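Local coordinates for protein aldolase (Escherichia coli, PDB 6VOP) that is a putative class II aldolase of the aldolase and adducin N-terminal domain family, whose own function is not established, at residues N132-P137 and Q158-A163. The protein carries 2 engineered substitutions. Residues are numbered along the deposited sequence; the frame is centred on the assembly and turned at random.
Sequences NVPLVP and QAFLLA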
loop_
_atom_site.group_PDB
_atom_site.type_symbol
_atom_site.label_atom_id
_atom_site.label_comp_id
_atom_site.label_asym_id
_atom_site.label_seq_id
_atom_site.Cartn_x
_atom_site.Cartn_y
_atom_site.Cartn_z
ATOM N N ASN A 132 6.436 -15.417 22.556
ATOM C CA ASN A 132 7.827 -15.273 22.155
ATOM C C ASN A 132 7.995 -15.603 20.680
ATOM O O ASN A 132 7.439 -16.587 20.182
ATOM C CB ASN A 132 8.727 -16.178 22.994
ATOM C CG ASN A 132 8.717 -15.806 24.454
ATOM O OD1 ASN A 132 8.423 -14.664 24.811
ATOM N ND2 ASN A 132 9.033 -16.767 25.314
ATOM N N VAL A 133 8.764 -14.771 19.987
ATOM C CA VAL A 133 9.108 -15.021 18.590
ATOM C C VAL A 133 10.601 -15.322 18.519
ATOM O O VAL A 133 11.414 -14.398 18.371
ATOM C CB VAL A 133 8.732 -13.833 17.694
ATOM C CG1 VAL A 133 8.948 -14.190 16.231
ATOM C CG2 VAL A 133 7.291 -13.420 17.942
ATOM N N PRO A 134 11.006 -16.582 18.635
ATOM C CA PRO A 134 12.434 -16.903 18.593
ATOM C C PRO A 134 12.994 -16.795 17.182
ATOM O O PRO A 134 12.273 -16.825 16.182
ATOM C CB PRO A 134 12.490 -18.345 19.107
ATOM C CG PRO A 134 11.157 -18.909 18.759
ATOM C CD PRO A 134 10.176 -17.774 18.881
ATOM N N LEU A 135 14.315 -16.668 17.121
ATOM C CA LEU A 135 15.039 -16.483 15.873
ATOM C C LEU A 135 15.634 -17.808 15.417
ATOM O O LEU A 135 16.314 -18.488 16.192
ATOM C CB LEU A 135 16.143 -15.440 16.046
ATOM C CG LEU A 135 17.089 -15.190 14.876
ATOM C CD1 LEU A 135 16.402 -14.360 13.805
ATOM C CD2 LEU A 135 18.349 -14.504 15.369
ATOM N N VAL A 136 15.374 -18.169 14.166
ATOM C CA VAL A 136 15.955 -19.360 13.552
ATOM C C VAL A 136 17.196 -18.917 12.786
ATOM O O VAL A 136 17.156 -17.886 12.099
ATOM C CB VAL A 136 14.936 -20.070 12.643
ATOM C CG1 VAL A 136 15.503 -21.364 12.085
ATOM C CG2 VAL A 136 13.652 -20.343 13.410
ATOM N N PRO A 137 18.315 -19.636 12.888
ATOM C CA PRO A 137 19.540 -19.193 12.210
ATOM C C PRO A 137 19.373 -19.166 10.698
ATOM O O PRO A 137 18.464 -19.777 10.133
ATOM C CB PRO A 137 20.582 -20.238 12.632
ATOM C CG PRO A 137 20.017 -20.879 13.854
ATOM C CD PRO A 137 18.534 -20.846 13.696
ATOM N N GLN A 158 4.538 -20.462 18.612
ATOM C CA GLN A 158 3.686 -20.476 17.434
ATOM C C GLN A 158 4.119 -19.480 16.366
ATOM O O GLN A 158 3.474 -19.402 15.316
ATOM C CB GLN A 158 2.225 -20.213 17.825
ATOM C CG GLN A 158 2.039 -19.201 18.940
ATOM C CD GLN A 158 0.616 -19.180 19.470
ATOM O OE1 GLN A 158 0.390 -19.199 20.680
ATOM N NE2 GLN A 158 -0.354 -19.149 18.560
ATOM N N ALA A 159 5.190 -18.725 16.597
ATOM C CA ALA A 159 5.742 -17.836 15.585
ATOM C C ALA A 159 7.260 -17.912 15.638
ATOM O O ALA A 159 7.848 -18.144 16.696
ATOM C CB ALA A 159 5.271 -16.388 15.775
ATOM N N PHE A 160 7.886 -17.727 14.478
ATOM C CA PHE A 160 9.332 -17.845 14.351
ATOM C C PHE A 160 9.817 -16.862 13.298
ATOM O O PHE A 160 9.125 -16.596 12.311
ATOM C CB PHE A 160 9.759 -19.269 13.968
ATOM C CG PHE A 160 9.049 -20.346 14.735
ATOM C CD1 PHE A 160 9.572 -20.825 15.924
ATOM C CD2 PHE A 160 7.857 -20.880 14.270
ATOM C CE1 PHE A 160 8.923 -21.815 16.634
ATOM C CE2 PHE A 160 7.202 -21.866 14.976
ATOM C CZ PHE A 160 7.735 -22.337 16.161
ATOM N N LEU A 161 11.016 -16.329 13.511
ATOM C CA LEU A 161 11.641 -15.406 12.569
ATOM C C LEU A 161 12.930 -16.034 12.055
ATOM O O LEU A 161 13.900 -16.178 12.807
ATOM C CB LEU A 161 11.911 -14.050 13.217
ATOM C CG LEU A 161 12.325 -12.956 12.232
ATOM C CD1 LEU A 161 11.228 -12.715 11.205
ATOM C CD2 LEU A 161 12.670 -11.672 12.964
ATOM N N LEU A 162 12.937 -16.403 10.777
ATOM C CA LEU A 162 14.108 -16.993 10.140
ATOM C C LEU A 162 15.019 -15.874 9.649
ATOM O O LEU A 162 14.590 -15.019 8.867
ATOM C CB LEU A 162 13.694 -17.898 8.981
ATOM C CG LEU A 162 13.253 -19.332 9.289
ATOM C CD1 LEU A 162 12.029 -19.355 10.187
ATOM C CD2 LEU A 162 12.976 -20.085 7.995
ATOM N N ALA A 163 16.271 -15.888 10.102
ATOM C CA ALA A 163 17.196 -14.799 9.809
ATOM C C ALA A 163 17.480 -14.698 8.316
ATOM O O ALA A 163 17.667 -15.708 7.630
ATOM C CB ALA A 163 18.503 -15.001 10.576
HETATM O O HOH W 1 16.859 -18.712 7.750
#
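Val-136 lies alongside Leu-162, both side chains pointing the same way, and its CG2 comes 3.7 Å from Leu-162 CD1. Val-136 CG2 sits beside its own backbone N because CG1 takes the position anti to it (chi1 -176°), and it also reaches Phe-160 CB at 4.1 Å. Pro-134 meets the Phe-160 ring instead, its CG approaching CD1 obliquely at 3.8 Å. Leu-150 of helix 144-153 touches both Val-136 and Phe-160, as expected for a beta-alpha-beta unit whose helix covers this face. Leu-135 and Leu-161 turn to the opposite face; Leu-135 CD1 reaches Ala-163 CB (3.9 Å), and Val-133 CG1 lies 4.2 Å from Leu-161 CB.

Parallel pairing is evident from the bonding pattern: Pro-134 O and Val-136 N, on the two residues flanking Leu-135, both bond to Leu-161, through its N (3.0 Å) and its O (2.8 Å) respectively. Ala-163 N then bonds to Val-136 O (3.0 Å). Past this last bond, one water donates to the carbonyl oxygens of both Pro-137 and Ala-163. Backbone hydrogen bonds thus join 135-136, the outermost strand of this chain's sheet, to strand 159-162, while apolar contacts add to the hold, chiefly on the Val-136/Leu-162 face under helix 144-153.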